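Local coordinates for DPSA (Streptomyces coelicolor, PDB 4CY9), which probably oxidises iron and stores it inside a twelve-subunit ferritin-like shell, and is thought to bind DNA, as a member of the Dps family, at residues 10-15 with 131-136; 22-27 with 76-81; 69-74 with 142-147; 121-126 with 146-151. All blocks are in the same frame, centred on the assembly; numbering follows the deposited sequence.

Contact 1 (10-15 with 131-136); sequences PGIERE and GKIDPA
One face of the Asp134 carboxylate is covered by the terminal methyl of Ile12, in one of the two modelled conformations of that isoleucine: CD1 stands 3.7 Å from CG and almost squarely above it. Over the opposite face comes the backbone N-H of Ala136, whose N lies 3.1 Å from Asp134 OD1. This capping bond is weak: the donor sits above the carboxylate plane, and the angle at the hydrogen is 148°. The other oxygen, OD2, takes a hydrogen bond from Thr137 and a salt bridge from Arg74, while OD1 also pairs with Arg124 of a second subunit. With CG anti to its own nitrogen (chi1 170°), Asp134 turns its carboxylate back over the first turn of the following helix, where OD1 meets Ala136 N. Asp134 is thus the N-cap of helix 135-158, at the sharp break after helix 105-133. Ile12 approaches at about a right angle to the aspartate side chain and reaches it with its longer branch, CG1-CD1. Its short branch makes a looser contact with the neighbouring isoleucine, Ile12 CG2 lying 4.4 Å from Ile133 CG2. The contact therefore lays the N-terminal arm, just ahead of helix 14-44, across the turn joining the last two long helices of the ferritin-like bundle. A buried carboxylate beneath a methyl group would ordinarily be costly; here two arginines and the start of a helix probably keep Asp134 ionised, while Ile12, at least in that conformation, lays hydrocarbon over one face.

Contact 2 (22-27 with 76-81); sequences GVLRLR and AALGGV
Leu24 and Leu78 cross at about a right angle and meet tip to tip, with Leu24 CD1 3.7 Å from Leu78 CD1. Leu24 projects from helix 14-44, whereas Leu78 stands where helix 50-77 runs out, so the pair joins the side of one bundle helix to the end of another. Beside this apolar touch, Arg25 is drawn out at full length: CG lies anti to the backbone nitrogen (chi1 -176°) and the chain stays extended to NE, carrying the guanidinium along to Val81. NH1 does not bond the Val81 carbonyl directly, remaining 3.8 Å from its O. A water closes the gap, accepting from Arg25 NH1 at 2.7 Å, in the guanidinium plane, and donating to Val81 O at 2.7 Å. At NE the arginine is held by a salt bridge to Glu92. The chain reaches Val81 through a Schellman motif with Gly79 at positive phi; one of the two bonds back into the last turn runs from Gly79 N to Ala76 O, 2.9 Å. Leucine methyls therefore fasten the helix end itself, while the arginine reaches the carbonyl of the departing chain only through water and has its charge paired at NE by Glu92.

Contact 3 (69-74 with 142-147); sequences DDVAER and IGQLRD
Gln144 reaches across the ferritin-like four-helix bundle to Val71, from helix 135-158 to helix 50-77, and the two form the tight half of this contact. The amide is delivered by an extended side chain, and Val71 CG2 meets it from beyond its O and N atoms, not over its face: the methyl is 3.5 Å from Gln144 OE1 and 3.9 Å from NE2. Leu24, Leu28 and Leu31 of helix 14-44 pack against the same valine. On the other flank the contact opens toward solvent. There Asp70 offers only its CB to the amide, 3.9 Å from Gln144 NE2, and its carboxylate is joined to that nitrogen through a water. The water donates to Asp70 OD2 at 2.7 Å and accepts from Gln144 NE2 at 2.9 Å, while a weak bond from NE2 to Met67 O adds a second partner. The amide thus divides its two ends, the N-H side being hydrated and tied to helix 50-77, and the oxygen turned into hydrocarbon. Gln144 OE1 is buried against the Val71 methyl without any hydrogen-bonding partner.

Contact 4 (121-126 with 146-151); sequences EGMRAA and RDLEQF
Arg124 and Glu149 form a salt bridge in which a single carboxylate oxygen receives two N-H groups. The stronger bond runs from Arg124 NH2 to Glu149 OE2, 2.6 Å long and 140° at the hydrogen, and uses the syn lone pair of the oxygen. A weak second one comes from NE, 3.1 Å from the same OE2. The two flat groups are nearly coplanar, their planes 19° apart, although OE2 is somewhat tilted from the guanidinium plane. Both chains are extended, Arg124 from CG to NE and Glu149 beyond CG, and they cross at about a right angle where their charged ends meet. Alongside this pair, Met123 CG packs 3.9 Å from Leu148 CD1. The methionine bends at chi2 and chi3, which brings its CE back to within 4.1 Å of the same methyl. These residues belong to helices 105-133 and 135-158, the last two of the ferritin-like four-helix bundle, joined by a short turn. Farther in, Leu148 is backed by Leu34 of helix 14-44 and Met67 of helix 50-77, so its side chain touches all the other long helices. Outward, the ion pair extends into a neighbouring fourth subunit, which probably helps to fix the rotation of both side chains: Glu149 OE1 binds Arg74 of that chain and Arg124 NH2 binds its Asp134.

How the contacts relate
The contacts follow the bundle from its end inward. Contact 1 touches contact 2 through Ile12 CD1 and Leu78 CD2, 3.6 Å apart, and contact 3 through the salt bridge of Asp134 OD2 to Arg74 NH2, 2.7 Å. Contact 2 packs on contact 3, with Leu24 O 3.6 Å from Val71 CG1, and on contact 4, with Val23 CG1 3.5 Å from Ala126 CB. Contacts 3 and 4 share Arg146 and Asp147 and meet where Gln144 OE1 lies 3.4 Å from Met123 CE. Contacts 1 and 4, centres 21 Å apart, do not touch within a chain, but salt bridges between subunits link contacts 1 and 3 to contact 4. A glycerol, probably from the crystallisation liquor, lies about 4 Å from the Val81 side chain.

Contact 1 (10-15 with 131-136)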
loop_
_atom_site.group_PDB
_atom_site.type_symbol
_atom_site.label_atom_id
_atom_site.label_comp_id
_atom_site.label_asym_id
_atom_site.label_seq_id
_atom_site.Cartn_x
_atom_site.Cartn_y
_atom_site.Cartn_z
ATOM N N PRO A 10 28.580 -26.004 -1.235
ATOM C CA PRO A 10 29.996 -26.036 -1.744
ATOM C C PRO A 10 30.964 -25.497 -0.666
ATOM O O PRO A 10 30.717 -24.472 0.006
ATOM C CB PRO A 10 29.934 -25.071 -2.929
ATOM C CG PRO A 10 28.564 -25.376 -3.553
ATOM C CD PRO A 10 27.706 -25.325 -2.218
ATOM N N GLY A 11 32.094 -26.212 -0.564
ATOM C CA GLY A 11 33.156 -25.639 0.312
ATOM C C GLY A 11 33.122 -26.250 1.693
ATOM O O GLY A 11 34.027 -25.893 2.528
ATOM N N ILE A 12 32.094 -27.036 2.056
ATOM C CA ILE A 12 31.928 -27.636 3.388
ATOM C C ILE A 12 32.099 -29.127 3.198
ATOM O O ILE A 12 31.538 -29.685 2.276
ATOM C CB ILE A 12 30.482 -27.393 3.964
ATOM C CG1 ILE A 12 30.226 -25.893 4.170
ATOM C CG2 ILE A 12 30.280 -28.176 5.286
ATOM C CD1 ILE A 12 28.905 -25.585 4.860
ATOM N N GLU A 13 32.841 -29.810 4.064
ATOM C CA GLU A 13 32.968 -31.297 4.003
ATOM C C GLU A 13 31.708 -31.935 4.542
ATOM O O GLU A 13 31.072 -31.389 5.489
ATOM C CB GLU A 13 34.172 -31.830 4.861
ATOM C CG GLU A 13 35.501 -31.343 4.249
ATOM C CD GLU A 13 35.743 -31.810 2.755
ATOM O OE1 GLU A 13 35.389 -32.960 2.365
ATOM O OE2 GLU A 13 36.262 -31.003 1.922
ATOM N N ARG A 14 31.312 -33.051 3.950
ATOM C CA ARG A 14 30.021 -33.697 4.363
ATOM C C ARG A 14 29.967 -34.093 5.814
ATOM O O ARG A 14 28.963 -33.913 6.507
ATOM C CB ARG A 14 29.686 -34.870 3.419
ATOM C CG ARG A 14 29.358 -34.239 2.047
ATOM C CD ARG A 14 28.948 -35.256 0.956
ATOM N NE ARG A 14 29.947 -36.303 0.889
ATOM C CZ ARG A 14 29.839 -37.567 1.376
ATOM N NH1 ARG A 14 28.761 -38.047 1.986
ATOM N NH2 ARG A 14 30.881 -38.422 1.247
ATOM N N GLU A 15 31.065 -34.680 6.337
ATOM C CA GLU A 15 30.995 -35.090 7.760
ATOM C C GLU A 15 30.798 -33.861 8.708
ATOM O O GLU A 15 29.932 -33.956 9.646
ATOM C CB GLU A 15 32.390 -35.812 8.189
ATOM C CG GLU A 15 32.337 -36.359 9.620
ATOM C CD GLU A 15 32.611 -35.384 10.838
ATOM O OE1 GLU A 15 33.288 -34.276 10.554
ATOM O OE2 GLU A 15 32.140 -35.805 12.072
ATOM N N GLY A 131 30.379 -21.577 14.116
ATOM C CA GLY A 131 31.484 -20.722 13.719
ATOM C C GLY A 131 32.693 -21.604 13.361
ATOM O O GLY A 131 33.473 -21.168 12.474
ATOM N N LYS A 132 32.770 -22.806 13.911
ATOM C CA LYS A 132 33.957 -23.704 13.548
ATOM C C LYS A 132 33.733 -24.416 12.218
ATOM O O LYS A 132 34.648 -25.001 11.655
ATOM C CB LYS A 132 34.073 -24.777 14.611
ATOM C CG LYS A 132 34.571 -24.060 15.875
ATOM C CD LYS A 132 34.378 -25.097 16.926
ATOM C CE LYS A 132 34.943 -24.265 18.094
ATOM N NZ LYS A 132 35.128 -25.285 19.137
ATOM N N ILE A 133 32.481 -24.460 11.726
ATOM C CA ILE A 133 32.162 -25.243 10.530
ATOM C C ILE A 133 31.852 -24.351 9.321
ATOM O O ILE A 133 32.329 -24.620 8.185
ATOM C CB ILE A 133 30.926 -26.170 10.819
ATOM C CG1 ILE A 133 31.326 -27.256 11.888
ATOM C CG2 ILE A 133 30.453 -26.942 9.543
ATOM C CD1 ILE A 133 30.166 -28.029 12.505
ATOM N N ASP A 134 31.053 -23.298 9.503
ATOM C CA ASP A 134 30.594 -22.519 8.337
ATOM C C ASP A 134 30.167 -21.114 8.815
ATOM O O ASP A 134 29.100 -20.994 9.470
ATOM C CB ASP A 134 29.318 -23.245 7.855
ATOM C CG ASP A 134 28.598 -22.403 6.808
ATOM O OD1 ASP A 134 29.255 -21.639 6.082
ATOM O OD2 ASP A 134 27.395 -22.579 6.688
ATOM N N PRO A 135 30.853 -20.078 8.406
ATOM C CA PRO A 135 30.545 -18.705 8.820
ATOM C C PRO A 135 29.148 -18.285 8.287
ATOM O O PRO A 135 28.531 -17.397 8.872
ATOM C CB PRO A 135 31.605 -17.818 8.115
ATOM C CG PRO A 135 32.088 -18.672 6.958
ATOM C CD PRO A 135 32.065 -20.117 7.521
ATOM N N ALA A 136 28.641 -18.837 7.185
ATOM C CA ALA A 136 27.335 -18.368 6.736
ATOM C C ALA A 136 26.233 -18.805 7.688
ATOM O O ALA A 136 25.305 -18.042 7.985
ATOM C CB ALA A 136 27.047 -18.953 5.307
#

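Contact 2 (22-27 with 76-81)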
loop_
_atom_site.group_PDB
_atom_site.type_symbol
_atom_site.label_atom_id
_atom_site.label_comp_id
_atom_site.label_asym_id
_atom_site.label_seq_id
_atom_site.Cartn_x
_atom_site.Cartn_y
_atom_site.Cartn_z
ATOM N N GLY A 22 22.994 -31.683 12.773
ATOM C CA GLY A 22 22.513 -32.092 14.128
ATOM C C GLY A 22 22.332 -30.897 15.064
ATOM O O GLY A 22 21.343 -30.891 15.821
ATOM N N VAL A 23 23.264 -29.943 15.038
ATOM C CA VAL A 23 23.141 -28.725 15.882
ATOM C C VAL A 23 21.839 -27.983 15.460
ATOM O O VAL A 23 21.044 -27.590 16.332
ATOM C CB VAL A 23 24.353 -27.799 15.663
ATOM C CG1 VAL A 23 24.197 -26.386 16.279
ATOM C CG2 VAL A 23 25.535 -28.562 16.324
ATOM N N LEU A 24 21.712 -27.833 14.141
ATOM C CA LEU A 24 20.527 -26.983 13.713
ATOM C C LEU A 24 19.207 -27.758 13.911
ATOM O O LEU A 24 18.164 -27.069 14.211
ATOM C CB LEU A 24 20.641 -26.696 12.223
ATOM C CG LEU A 24 21.846 -25.744 11.878
ATOM C CD1 LEU A 24 21.832 -25.551 10.351
ATOM C CD2 LEU A 24 21.638 -24.328 12.495
ATOM N N ARG A 25 19.187 -29.088 13.814
ATOM C CA ARG A 25 17.944 -29.846 14.035
ATOM C C ARG A 25 17.407 -29.579 15.440
ATOM O O ARG A 25 16.179 -29.396 15.654
ATOM C CB ARG A 25 18.339 -31.372 13.883
ATOM C CG ARG A 25 17.128 -32.293 13.980
ATOM C CD ARG A 25 17.693 -33.744 13.864
ATOM N NE ARG A 25 16.608 -34.701 14.092
ATOM C CZ ARG A 25 16.042 -35.363 13.103
ATOM N NH1 ARG A 25 16.431 -35.178 11.817
ATOM N NH2 ARG A 25 15.015 -36.219 13.396
ATOM N N LEU A 26 18.328 -29.544 16.461
ATOM C CA LEU A 26 17.827 -29.242 17.837
ATOM C C LEU A 26 17.458 -27.756 17.966
ATOM O O LEU A 26 16.469 -27.475 18.693
ATOM C CB LEU A 26 18.979 -29.612 18.848
ATOM C CG LEU A 26 18.505 -29.449 20.321
ATOM C CD1 LEU A 26 17.364 -30.449 20.605
ATOM C CD2 LEU A 26 19.810 -29.768 21.158
ATOM N N ARG A 27 18.190 -26.852 17.299
ATOM C CA ARG A 27 17.796 -25.473 17.419
ATOM C C ARG A 27 16.389 -25.322 16.745
ATOM O O ARG A 27 15.600 -24.487 17.241
ATOM C CB ARG A 27 18.727 -24.560 16.652
ATOM C CG ARG A 27 20.119 -24.441 17.367
ATOM C CD ARG A 27 20.030 -23.934 18.790
ATOM N NE ARG A 27 19.914 -25.048 19.746
ATOM C CZ ARG A 27 19.171 -25.021 20.865
ATOM N NH1 ARG A 27 18.310 -23.988 21.180
ATOM N NH2 ARG A 27 19.357 -25.997 21.802
ATOM N N ALA A 76 18.156 -27.965 5.099
ATOM C CA ALA A 76 17.940 -28.631 3.810
ATOM C C ALA A 76 19.058 -28.288 2.811
ATOM O O ALA A 76 19.592 -29.205 2.113
ATOM C CB ALA A 76 16.545 -28.128 3.250
ATOM N N ALA A 77 19.552 -27.025 2.805
ATOM C CA ALA A 77 20.651 -26.633 1.893
ATOM C C ALA A 77 21.938 -27.411 2.285
ATOM O O ALA A 77 22.711 -27.768 1.412
ATOM C CB ALA A 77 20.880 -25.129 2.003
ATOM N N LEU A 78 22.076 -27.657 3.597
ATOM C CA LEU A 78 23.290 -28.446 4.050
ATOM C C LEU A 78 23.117 -29.917 3.754
ATOM O O LEU A 78 24.151 -30.674 3.957
ATOM C CB LEU A 78 23.492 -28.279 5.612
ATOM C CG LEU A 78 23.999 -26.871 5.901
ATOM C CD1 LEU A 78 23.810 -26.552 7.402
ATOM C CD2 LEU A 78 25.514 -26.681 5.554
ATOM N N GLY A 79 22.006 -30.391 3.234
ATOM C CA GLY A 79 21.789 -31.783 2.808
ATOM C C GLY A 79 21.031 -32.627 3.754
ATOM O O GLY A 79 20.855 -33.830 3.515
ATOM N N GLY A 80 20.394 -32.034 4.784
ATOM C CA GLY A 80 19.695 -32.770 5.856
ATOM C C GLY A 80 18.135 -32.655 5.783
ATOM O O GLY A 80 17.588 -31.980 4.839
ATOM N N VAL A 81 17.503 -33.304 6.758
ATOM C CA VAL A 81 16.036 -33.333 6.799
ATOM C C VAL A 81 15.638 -32.408 7.967
ATOM O O VAL A 81 16.043 -32.623 9.085
ATOM C CB VAL A 81 15.542 -34.785 7.012
ATOM C CG1 VAL A 81 14.014 -34.713 7.237
ATOM C CG2 VAL A 81 15.969 -35.649 5.795
HETATM O O HOH W 1 18.154 -33.487 10.574
#

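Contact 3 (69-74 with 142-147)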
loop_
_atom_site.group_PDB
_atom_site.type_symbol
_atom_site.label_atom_id
_atom_site.label_comp_id
_atom_site.label_asym_id
_atom_site.label_seq_id
_atom_site.Cartn_x
_atom_site.Cartn_y
_atom_site.Cartn_z
ATOM N N ASP A 69 11.766 -21.190 9.983
ATOM C CA ASP A 69 11.808 -21.385 8.510
ATOM C C ASP A 69 13.226 -21.274 8.035
ATOM O O ASP A 69 13.679 -22.111 7.191
ATOM C CB ASP A 69 11.029 -20.240 7.749
ATOM C CG ASP A 69 9.540 -20.447 7.795
ATOM O OD1 ASP A 69 9.220 -21.639 7.928
ATOM O OD2 ASP A 69 8.687 -19.484 7.663
ATOM N N ASP A 70 13.943 -20.247 8.520
ATOM C CA ASP A 70 15.265 -20.031 7.911
ATOM C C ASP A 70 16.275 -21.120 8.428
ATOM O O ASP A 70 17.151 -21.573 7.661
ATOM C CB ASP A 70 15.853 -18.658 8.347
ATOM C CG ASP A 70 15.146 -17.489 7.631
ATOM O OD1 ASP A 70 14.551 -17.734 6.529
ATOM O OD2 ASP A 70 15.171 -16.374 8.117
ATOM N N VAL A 71 16.106 -21.532 9.725
ATOM C CA VAL A 71 16.983 -22.704 10.168
ATOM C C VAL A 71 16.638 -23.940 9.401
ATOM O O VAL A 71 17.530 -24.703 8.963
ATOM C CB VAL A 71 16.817 -22.906 11.700
ATOM C CG1 VAL A 71 17.463 -24.250 12.161
ATOM C CG2 VAL A 71 17.443 -21.691 12.474
ATOM N N ALA A 72 15.327 -24.225 9.228
ATOM C CA ALA A 72 14.945 -25.445 8.473
ATOM C C ALA A 72 15.509 -25.461 7.049
ATOM O O ALA A 72 15.970 -26.512 6.602
ATOM C CB ALA A 72 13.368 -25.535 8.405
ATOM N N GLU A 73 15.386 -24.333 6.334
ATOM C CA GLU A 73 15.846 -24.330 4.941
ATOM C C GLU A 73 17.401 -24.385 4.910
ATOM O O GLU A 73 17.950 -24.864 3.936
ATOM C CB GLU A 73 15.348 -23.068 4.214
ATOM C CG GLU A 73 13.803 -23.372 4.066
ATOM C CD GLU A 73 13.110 -22.367 3.074
ATOM O OE1 GLU A 73 13.705 -21.269 2.913
ATOM O OE2 GLU A 73 11.955 -22.613 2.770
ATOM N N ARG A 74 18.032 -23.942 6.009
ATOM C CA ARG A 74 19.529 -24.042 6.003
ATOM C C ARG A 74 19.910 -25.512 6.241
ATOM O O ARG A 74 20.851 -26.045 5.593
ATOM C CB ARG A 74 20.091 -23.181 7.173
ATOM C CG ARG A 74 21.653 -23.211 7.138
ATOM C CD ARG A 74 22.101 -22.544 5.777
ATOM N NE ARG A 74 23.609 -22.469 5.760
ATOM C CZ ARG A 74 24.259 -22.095 4.640
ATOM N NH1 ARG A 74 23.546 -21.805 3.527
ATOM N NH2 ARG A 74 25.607 -22.099 4.658
ATOM N N ILE A 142 23.697 -15.889 14.668
ATOM C CA ILE A 142 23.974 -14.695 15.541
ATOM C C ILE A 142 22.871 -13.609 15.449
ATOM O O ILE A 142 22.521 -13.058 16.495
ATOM C CB ILE A 142 25.347 -14.078 15.139
ATOM C CG1 ILE A 142 26.379 -15.059 15.619
ATOM C CG2 ILE A 142 25.504 -12.731 15.894
ATOM C CD1 ILE A 142 27.806 -14.640 15.022
ATOM N N GLY A 143 22.388 -13.307 14.247
ATOM C CA GLY A 143 21.278 -12.335 14.133
ATOM C C GLY A 143 19.993 -12.828 14.875
ATOM O O GLY A 143 19.320 -11.998 15.541
ATOM N N GLN A 144 19.666 -14.122 14.782
ATOM C CA GLN A 144 18.520 -14.691 15.481
ATOM C C GLN A 144 18.713 -14.583 16.980
ATOM O O GLN A 144 17.793 -14.190 17.725
ATOM C CB GLN A 144 18.350 -16.179 15.116
ATOM C CG GLN A 144 18.056 -16.249 13.560
ATOM C CD GLN A 144 17.704 -17.644 13.159
ATOM O OE1 GLN A 144 18.125 -18.578 13.850
ATOM N NE2 GLN A 144 17.009 -17.858 12.001
ATOM N N LEU A 145 19.947 -14.944 17.424
ATOM C CA LEU A 145 20.292 -14.878 18.876
ATOM C C LEU A 145 19.998 -13.466 19.379
ATOM O O LEU A 145 19.379 -13.283 20.446
ATOM C CB LEU A 145 21.819 -15.194 19.014
ATOM C CG LEU A 145 22.346 -14.838 20.486
ATOM C CD1 LEU A 145 21.714 -15.779 21.531
ATOM C CD2 LEU A 145 23.865 -15.165 20.361
ATOM N N ARG A 146 20.440 -12.441 18.668
ATOM C CA ARG A 146 20.246 -11.046 19.206
ATOM C C ARG A 146 18.767 -10.696 19.247
ATOM O O ARG A 146 18.276 -10.153 20.250
ATOM C CB ARG A 146 20.978 -10.026 18.310
ATOM C CG ARG A 146 20.842 -8.590 18.970
ATOM C CD ARG A 146 21.827 -7.542 18.281
ATOM N NE ARG A 146 21.365 -7.304 16.881
ATOM C CZ ARG A 146 21.974 -7.803 15.798
ATOM N NH1 ARG A 146 23.080 -8.586 15.865
ATOM N NH2 ARG A 146 21.444 -7.565 14.548
ATOM N N ASP A 147 18.032 -11.067 18.199
ATOM C CA ASP A 147 16.582 -10.785 18.224
ATOM C C ASP A 147 15.883 -11.505 19.397
ATOM O O ASP A 147 14.997 -10.899 20.049
ATOM C CB ASP A 147 15.926 -11.238 16.885
ATOM C CG ASP A 147 16.227 -10.223 15.727
ATOM O OD1 ASP A 147 16.703 -9.105 15.960
ATOM O OD2 ASP A 147 15.943 -10.601 14.588
HETATM O O HOH W 2 15.934 -15.633 10.550
#

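Contact 4 (121-126 with 146-151)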
loop_
_atom_site.group_PDB
_atom_site.type_symbol
_atom_site.label_atom_id
_atom_site.label_comp_id
_atom_site.label_asym_id
_atom_site.label_seq_id
_atom_site.Cartn_x
_atom_site.Cartn_y
_atom_site.Cartn_z
ATOM N N GLU A 121 20.666 -19.525 25.562
ATOM C CA GLU A 121 21.916 -20.281 25.805
ATOM C C GLU A 121 22.110 -21.385 24.767
ATOM O O GLU A 121 23.289 -21.582 24.367
ATOM C CB GLU A 121 21.886 -20.983 27.252
ATOM C CG GLU A 121 22.006 -19.845 28.261
ATOM C CD GLU A 121 21.816 -20.361 29.733
ATOM O OE1 GLU A 121 21.275 -21.457 29.959
ATOM O OE2 GLU A 121 22.112 -19.568 30.643
ATOM N N GLY A 122 21.044 -22.061 24.312
ATOM C CA GLY A 122 21.144 -23.070 23.256
ATOM C C GLY A 122 21.633 -22.442 21.962
ATOM O O GLY A 122 22.462 -23.042 21.241
ATOM N N MET A 123 21.098 -21.242 21.655
ATOM C CA MET A 123 21.545 -20.564 20.394
ATOM C C MET A 123 22.990 -20.103 20.514
ATOM O O MET A 123 23.748 -20.212 19.542
ATOM C CB MET A 123 20.668 -19.314 20.137
ATOM C CG MET A 123 19.243 -19.790 19.654
ATOM S SD MET A 123 19.191 -20.453 17.981
ATOM C CE MET A 123 19.216 -18.905 17.014
ATOM N N ARG A 124 23.387 -19.665 21.723
ATOM C CA ARG A 124 24.785 -19.177 21.819
ATOM C C ARG A 124 25.756 -20.375 21.637
ATOM O O ARG A 124 26.816 -20.185 21.022
ATOM C CB ARG A 124 25.031 -18.624 23.261
ATOM C CG ARG A 124 24.707 -17.190 23.336
ATOM C CD ARG A 124 25.308 -16.456 24.608
ATOM N NE ARG A 124 24.761 -15.098 24.453
ATOM C CZ ARG A 124 25.383 -14.114 23.759
ATOM N NH1 ARG A 124 26.637 -14.302 23.370
ATOM N NH2 ARG A 124 24.817 -12.909 23.570
ATOM N N ALA A 125 25.382 -21.540 22.179
ATOM C CA ALA A 125 26.197 -22.762 22.025
ATOM C C ALA A 125 26.231 -23.151 20.543
ATOM O O ALA A 125 27.305 -23.524 19.985
ATOM C CB ALA A 125 25.685 -23.952 22.854
ATOM N N ALA A 126 25.088 -23.069 19.870
ATOM C CA ALA A 126 25.038 -23.408 18.446
ATOM C C ALA A 126 25.864 -22.408 17.621
ATOM O O ALA A 126 26.476 -22.831 16.590
ATOM C CB ALA A 126 23.501 -23.411 17.929
ATOM N N ARG A 146 20.440 -12.441 18.668
ATOM C CA ARG A 146 20.246 -11.046 19.206
ATOM C C ARG A 146 18.767 -10.696 19.247
ATOM O O ARG A 146 18.276 -10.153 20.250
ATOM C CB ARG A 146 20.978 -10.026 18.310
ATOM C CG ARG A 146 20.842 -8.590 18.970
ATOM C CD ARG A 146 21.827 -7.542 18.281
ATOM N NE ARG A 146 21.365 -7.304 16.881
ATOM C CZ ARG A 146 21.974 -7.803 15.798
ATOM N NH1 ARG A 146 23.080 -8.586 15.865
ATOM N NH2 ARG A 146 21.444 -7.565 14.548
ATOM N N ASP A 147 18.032 -11.067 18.199
ATOM C CA ASP A 147 16.582 -10.785 18.224
ATOM C C ASP A 147 15.883 -11.505 19.397
ATOM O O ASP A 147 14.997 -10.899 20.049
ATOM C CB ASP A 147 15.926 -11.238 16.885
ATOM C CG ASP A 147 16.227 -10.223 15.727
ATOM O OD1 ASP A 147 16.703 -9.105 15.960
ATOM O OD2 ASP A 147 15.943 -10.601 14.588
ATOM N N LEU A 148 16.277 -12.750 19.665
ATOM C CA LEU A 148 15.640 -13.485 20.786
ATOM C C LEU A 148 16.022 -12.796 22.091
ATOM O O LEU A 148 15.127 -12.649 22.989
ATOM C CB LEU A 148 16.170 -14.950 20.857
ATOM C CG LEU A 148 15.644 -15.744 19.590
ATOM C CD1 LEU A 148 16.462 -17.074 19.386
ATOM C CD2 LEU A 148 14.133 -16.132 19.774
ATOM N N GLU A 149 17.301 -12.384 22.256
ATOM C CA GLU A 149 17.666 -11.690 23.505
ATOM C C GLU A 149 16.913 -10.371 23.639
ATOM O O GLU A 149 16.586 -9.962 24.778
ATOM C CB GLU A 149 19.173 -11.366 23.469
ATOM C CG GLU A 149 19.975 -12.636 23.651
ATOM C CD GLU A 149 21.481 -12.364 23.476
ATOM O OE1 GLU A 149 21.893 -11.346 22.841
ATOM O OE2 GLU A 149 22.277 -13.302 23.860
ATOM N N GLN A 150 16.621 -9.668 22.523
ATOM C CA GLN A 150 15.924 -8.400 22.669
ATOM C C GLN A 150 14.458 -8.644 23.063
ATOM O O GLN A 150 13.854 -7.856 23.817
ATOM C CB GLN A 150 15.957 -7.524 21.364
ATOM C CG GLN A 150 17.485 -7.073 21.088
ATOM C CD GLN A 150 18.034 -6.192 22.229
ATOM O OE1 GLN A 150 17.308 -5.191 22.766
ATOM N NE2 GLN A 150 19.139 -6.557 22.695
ATOM N N PHE A 151 13.897 -9.744 22.543
ATOM C CA PHE A 151 12.485 -9.962 22.993
ATOM C C PHE A 151 12.508 -10.448 24.461
ATOM O O PHE A 151 11.604 -10.040 25.260
ATOM C CB PHE A 151 11.794 -11.098 22.210
ATOM C CG PHE A 151 10.320 -11.202 22.654
ATOM C CD1 PHE A 151 9.373 -10.235 22.318
ATOM C CD2 PHE A 151 9.954 -12.222 23.496
ATOM C CE1 PHE A 151 8.154 -10.301 22.729
ATOM C CE2 PHE A 151 8.572 -12.393 23.798
ATOM C CZ PHE A 151 7.684 -11.364 23.426
#